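Local coordinates for protein glycerol Dehydrogenase (Unidentified, PDB 5XN8) that catalyses the NAD-dependent oxidation of glycerol to dihydroxyacetone and probably accepts other small diols, at residues Gly66-Val71 / Ser128-Glu133; Asn258-Leu263 / Ala323-Ala328. All blocks are in the same frame, centred on the assembly; numbering follows the deposited sequence.

Contact 1 of 2, residues Gly66-Val71 / Ser128-Glu133; sequences GECSHV and SVIYTE
At the edge of the probable NAD(+) site of the N-terminal domain, the turn leading into helix 70-83 packs against the end of strand 127-131, where Tyr-131 is a likely cofactor ligand. One main-chain hydrogen bond joins the two, Tyr-131 N to Cys-68 O, at 2.9 Å and nearly straight. A CA-H...O contact of 3.2 Å from Ser-69 CA to Tyr-131 O supplements it. Cys-68, the centre of an inverse gamma turn, is small and apolar enough for its buried place: its SG lies 3.7 Å from Ile-130 CD1. The other branch of Ile-130, CG2, reaches CD2 of His-70 at 3.6 Å, while His-70 NE2 is hydrogen-bonded to Glu-139 on strand 137-142.

Ser-69 is the N-cap of the helix. Its chi1 of 54° folds OG back over the main chain, where it can accept from Glu-72 N and donate to Glu-133 OE1 at 2.6 Å. The carboxylate receives this bond on its syn side, 24° out of plane, and the bend of the Glu-133 chain at chi2 brings it back to the serine. Glu-67 lays OE2 3.2 Å from Tyr-131 CB, its carboxylate plane 60° from the ring, and forms a salt bridge with Lys-95. Since Lys-95, another probable NAD(+) ligand, also makes a cation-pi contact with Tyr-131, Glu-67 is a second-shell residue that probably helps to position the lysine and temper its charge beside the tyrosine.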
loop_
_atom_site.group_PDB
_atom_site.type_symbol
_atom_site.label_atom_id
_atom_site.label_comp_id
_atom_site.label_asym_id
_atom_site.label_seq_id
_atom_site.Cartn_x
_atom_site.Cartn_y
_atom_site.Cartn_z
ATOM N N GLY A 66 -43.529 23.727 28.812
ATOM C CA GLY A 66 -42.067 23.718 28.751
ATOM C C GLY A 66 -41.379 22.603 29.512
ATOM O O GLY A 66 -40.154 22.494 29.455
ATOM N N GLU A 67 -42.150 21.768 30.210
ATOM C CA GLU A 67 -41.593 20.661 30.987
ATOM C C GLU A 67 -42.314 19.348 30.701
ATOM O O GLU A 67 -43.538 19.310 30.678
ATOM C CB GLU A 67 -41.677 20.986 32.477
ATOM C CG GLU A 67 -40.721 20.178 33.339
ATOM C CD GLU A 67 -39.268 20.562 33.115
ATOM O OE1 GLU A 67 -38.932 21.755 33.335
ATOM O OE2 GLU A 67 -38.471 19.681 32.732
ATOM N N CYS A 68 -41.539 18.280 30.501
ATOM C CA CYS A 68 -42.084 16.937 30.252
ATOM C C CYS A 68 -42.348 16.233 31.583
ATOM O O CYS A 68 -41.568 15.394 32.025
ATOM C CB CYS A 68 -41.131 16.120 29.373
ATOM S SG CYS A 68 -41.722 14.463 28.918
ATOM N N SER A 69 -43.458 16.601 32.220
ATOM C CA SER A 69 -43.846 16.061 33.518
ATOM C C SER A 69 -45.126 15.266 33.407
ATOM O O SER A 69 -45.888 15.450 32.461
ATOM C CB SER A 69 -44.025 17.200 34.523
ATOM O OG SER A 69 -44.926 18.171 34.039
ATOM N N HIS A 70 -45.353 14.375 34.367
ATOM C CA HIS A 70 -46.600 13.604 34.439
ATOM C C HIS A 70 -47.825 14.513 34.514
ATOM O O HIS A 70 -48.836 14.235 33.874
ATOM C CB HIS A 70 -46.591 12.651 35.647
ATOM C CG HIS A 70 -45.783 11.409 35.432
ATOM N ND1 HIS A 70 -46.202 10.387 34.613
ATOM C CD2 HIS A 70 -44.588 11.018 35.936
ATOM C CE1 HIS A 70 -45.303 9.417 34.621
ATOM N NE2 HIS A 70 -44.305 9.783 35.405
ATOM N N VAL A 71 -47.717 15.604 35.278
ATOM C CA VAL A 71 -48.794 16.597 35.404
ATOM C C VAL A 71 -49.116 17.227 34.047
ATOM O O VAL A 71 -50.290 17.356 33.686
ATOM C CB VAL A 71 -48.438 17.711 36.428
ATOM C CG1 VAL A 71 -49.455 18.858 36.395
ATOM C CG2 VAL A 71 -48.333 17.131 37.835
ATOM N N SER A 128 -38.876 8.552 26.649
ATOM C CA SER A 128 -39.166 9.886 27.149
ATOM C C SER A 128 -38.417 10.089 28.459
ATOM O O SER A 128 -38.372 9.185 29.301
ATOM C CB SER A 128 -40.668 10.072 27.366
ATOM O OG SER A 128 -41.354 10.187 26.130
ATOM N N VAL A 129 -37.818 11.268 28.617
ATOM C CA VAL A 129 -37.147 11.647 29.858
ATOM C C VAL A 129 -38.137 12.471 30.659
ATOM O O VAL A 129 -38.470 13.594 30.270
ATOM C CB VAL A 129 -35.854 12.448 29.604
ATOM C CG1 VAL A 129 -35.066 12.594 30.898
ATOM C CG2 VAL A 129 -35.003 11.775 28.528
ATOM N N ILE A 130 -38.610 11.899 31.770
ATOM C CA ILE A 130 -39.647 12.509 32.597
ATOM C C ILE A 130 -39.006 13.337 33.718
ATOM O O ILE A 130 -38.086 12.884 34.401
ATOM C CB ILE A 130 -40.611 11.451 33.191
ATOM C CG1 ILE A 130 -41.343 10.678 32.082
ATOM C CG2 ILE A 130 -41.619 12.088 34.155
ATOM C CD1 ILE A 130 -42.157 11.521 31.124
ATOM N N TYR A 131 -39.532 14.549 33.894
ATOM C CA TYR A 131 -39.055 15.524 34.863
ATOM C C TYR A 131 -40.192 15.885 35.808
ATOM O O TYR A 131 -41.360 15.660 35.494
ATOM C CB TYR A 131 -38.598 16.774 34.112
ATOM C CG TYR A 131 -37.321 16.575 33.332
ATOM C CD1 TYR A 131 -36.089 16.785 33.939
ATOM C CD2 TYR A 131 -37.337 16.183 31.989
ATOM C CE1 TYR A 131 -34.903 16.610 33.242
ATOM C CE2 TYR A 131 -36.158 15.996 31.287
ATOM C CZ TYR A 131 -34.944 16.210 31.920
ATOM O OH TYR A 131 -33.767 16.037 31.235
ATOM N N THR A 132 -39.854 16.434 36.980
ATOM C CA THR A 132 -40.868 17.017 37.858
ATOM C C THR A 132 -41.224 18.393 37.302
ATOM O O THR A 132 -40.554 18.882 36.388
ATOM C CB THR A 132 -40.419 17.120 39.321
ATOM O OG1 THR A 132 -41.541 17.573 40.086
ATOM C CG2 THR A 132 -39.367 18.097 39.495
ATOM N N GLU A 133 -42.273 19.023 37.824
ATOM C CA GLU A 133 -42.652 20.371 37.380
ATOM C C GLU A 133 -41.540 21.395 37.656
ATOM O O GLU A 133 -41.323 22.302 36.856
ATOM C CB GLU A 133 -43.966 20.816 38.024
ATOM C CG GLU A 133 -44.739 21.839 37.206
ATOM C CD GLU A 133 -45.556 21.212 36.088
ATOM O OE1 GLU A 133 -44.993 20.463 35.275
ATOM O OE2 GLU A 133 -46.767 21.485 36.025
#

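Contact 2 of 2, residues Asn258-Leu263 / Ala323-Ala328; sequences NGFTIL and AAVAKA
This is a close, apolar contact between a helix end with its following turn and a second helix, in the helical part of the chain: the C-terminal end of helix 252-260 and the type I turn from Phe-260 to Leu-263 lie against helix 318-329, with no hydrogen bond between them. Gly-259 and Val-325 mark the nearest approach of the backbones, their CA atoms only 4.5 Å apart. Glycine suits this place because a CB here would point at the partner helix and collide with Val-325 O.

Val-325 fills the join with both branches. Its chi1 of 167° swings CG1 over one face of the Phe-260 ring, a CH-pi contact 4.0 Å from the ring centroid and 12° off the normal, and leaves CG2 for Gly-259 O at 3.5 Å and for Leu-263 CD1, which the turn carries back to 3.5 Å. Farther along, the small CB of Ala-328 takes Ile-262 CD1 at 4.1 Å and lets Gly-259 CA come close. Phe-260 also packs on Ile-322, Leu-309 and Met-312.

A glycine at the point of closest approach, with a valine packed against its carbonyl, is characteristic of closely packed helices, here joining the end of the helix that carries the zinc ligand His-254 to helix 318-329.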
loop_
_atom_site.group_PDB
_atom_site.type_symbol
_atom_site.label_atom_id
_atom_site.label_comp_id
_atom_site.label_asym_id
_atom_site.label_seq_id
_atom_site.Cartn_x
_atom_site.Cartn_y
_atom_site.Cartn_z
ATOM N N ASN A 258 -24.090 10.914 33.013
ATOM C CA ASN A 258 -25.011 10.870 34.159
ATOM C C ASN A 258 -24.290 11.109 35.476
ATOM O O ASN A 258 -24.842 11.742 36.380
ATOM C CB ASN A 258 -25.771 9.535 34.211
ATOM C CG ASN A 258 -26.734 9.360 33.056
ATOM O OD1 ASN A 258 -27.040 10.297 32.322
ATOM N ND2 ASN A 258 -27.224 8.146 32.894
ATOM N N GLY A 259 -23.069 10.594 35.585
ATOM C CA GLY A 259 -22.180 10.906 36.714
ATOM C C GLY A 259 -21.887 12.385 36.894
ATOM O O GLY A 259 -21.809 12.854 38.015
ATOM N N PHE A 260 -21.725 13.112 35.790
ATOM C CA PHE A 260 -21.423 14.562 35.838
ATOM C C PHE A 260 -22.596 15.457 36.231
ATOM O O PHE A 260 -22.377 16.615 36.596
ATOM C CB PHE A 260 -20.828 15.060 34.508
ATOM C CG PHE A 260 -19.330 14.941 34.442
ATOM C CD1 PHE A 260 -18.519 15.865 35.089
ATOM C CD2 PHE A 260 -18.724 13.925 33.718
ATOM C CE1 PHE A 260 -17.139 15.761 35.035
ATOM C CE2 PHE A 260 -17.336 13.821 33.659
ATOM C CZ PHE A 260 -16.551 14.732 34.312
ATOM N N THR A 261 -23.828 14.946 36.171
ATOM C CA THR A 261 -24.998 15.756 36.538
ATOM C C THR A 261 -25.082 16.078 38.033
ATOM O O THR A 261 -25.852 16.955 38.417
ATOM C CB THR A 261 -26.322 15.118 36.067
ATOM O OG1 THR A 261 -26.455 13.804 36.624
ATOM C CG2 THR A 261 -26.374 15.040 34.537
ATOM N N ILE A 262 -24.283 15.395 38.861
ATOM C CA ILE A 262 -24.201 15.688 40.315
ATOM C C ILE A 262 -23.447 16.993 40.617
ATOM O O ILE A 262 -23.586 17.543 41.709
ATOM C CB ILE A 262 -23.568 14.496 41.107
ATOM C CG1 ILE A 262 -24.590 13.340 41.288
ATOM C CG2 ILE A 262 -23.005 14.876 42.477
ATOM C CD1 ILE A 262 -24.984 12.651 40.002
ATOM N N LEU A 263 -22.643 17.471 39.670
ATOM C CA LEU A 263 -21.900 18.724 39.818
ATOM C C LEU A 263 -22.675 19.867 39.169
ATOM O O LEU A 263 -22.970 19.819 37.972
ATOM C CB LEU A 263 -20.517 18.587 39.175
ATOM C CG LEU A 263 -19.688 17.385 39.647
ATOM C CD1 LEU A 263 -18.352 17.372 38.939
ATOM C CD2 LEU A 263 -19.476 17.388 41.159
ATOM N N ALA A 323 -14.067 11.791 42.004
ATOM C CA ALA A 323 -14.357 10.575 42.774
ATOM C C ALA A 323 -15.861 10.385 42.928
ATOM O O ALA A 323 -16.367 9.281 42.723
ATOM C CB ALA A 323 -13.681 10.607 44.132
ATOM N N ALA A 324 -16.571 11.459 43.270
ATOM C CA ALA A 324 -18.040 11.419 43.376
ATOM C C ALA A 324 -18.729 11.133 42.031
ATOM O O ALA A 324 -19.698 10.373 41.988
ATOM C CB ALA A 324 -18.565 12.716 43.975
ATOM N N VAL A 325 -18.232 11.749 40.953
ATOM C CA VAL A 325 -18.704 11.485 39.579
ATOM C C VAL A 325 -18.453 10.027 39.180
ATOM O O VAL A 325 -19.276 9.418 38.506
ATOM C CB VAL A 325 -18.042 12.443 38.552
ATOM C CG1 VAL A 325 -18.247 11.997 37.110
ATOM C CG2 VAL A 325 -18.576 13.857 38.732
ATOM N N ALA A 326 -17.309 9.493 39.594
ATOM C CA ALA A 326 -16.946 8.101 39.350
ATOM C C ALA A 326 -17.855 7.086 40.060
ATOM O O ALA A 326 -18.173 6.038 39.485
ATOM C CB ALA A 326 -15.500 7.871 39.753
ATOM N N LYS A 327 -18.244 7.381 41.304
ATOM C CA LYS A 327 -19.168 6.519 42.061
ATOM C C LYS A 327 -20.546 6.485 41.427
ATOM O O LYS A 327 -21.137 5.410 41.273
ATOM C CB LYS A 327 -19.331 6.969 43.511
ATOM C CG LYS A 327 -18.092 6.793 44.378
ATOM C CD LYS A 327 -18.295 7.362 45.791
ATOM C CE LYS A 327 -19.422 6.708 46.593
ATOM N NZ LYS A 327 -19.721 7.419 47.877
ATOM N N ALA A 328 -21.060 7.662 41.089
ATOM C CA ALA A 328 -22.385 7.786 40.492
ATOM C C ALA A 328 -22.451 7.175 39.089
ATOM O O ALA A 328 -23.513 6.713 38.674
ATOM C CB ALA A 328 -22.824 9.245 40.465
#

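Following the chain from the N terminus, contact 1 comes first: residues 66-71 meet 128-133 after an excursion of 56 residues that takes in the rest of helix 70-83, strand 87-92, helix 94-107 and strand 111-115, so it ties the antiparallel hairpin of strands 127-131 and 137-142 to the start of helix 70-83, within the same domain. The chain then adds strand 149-153 to the parallel sheet and passes into the long helices from 162 onward before contact 2 opens at 258-263 and closes at 323-328, round a loop that is mostly helix and holds no strand. The two loops follow in series, neither nesting nor crossing. The centres of contact 1 and contact 2 lie about 23 Å apart, without touching.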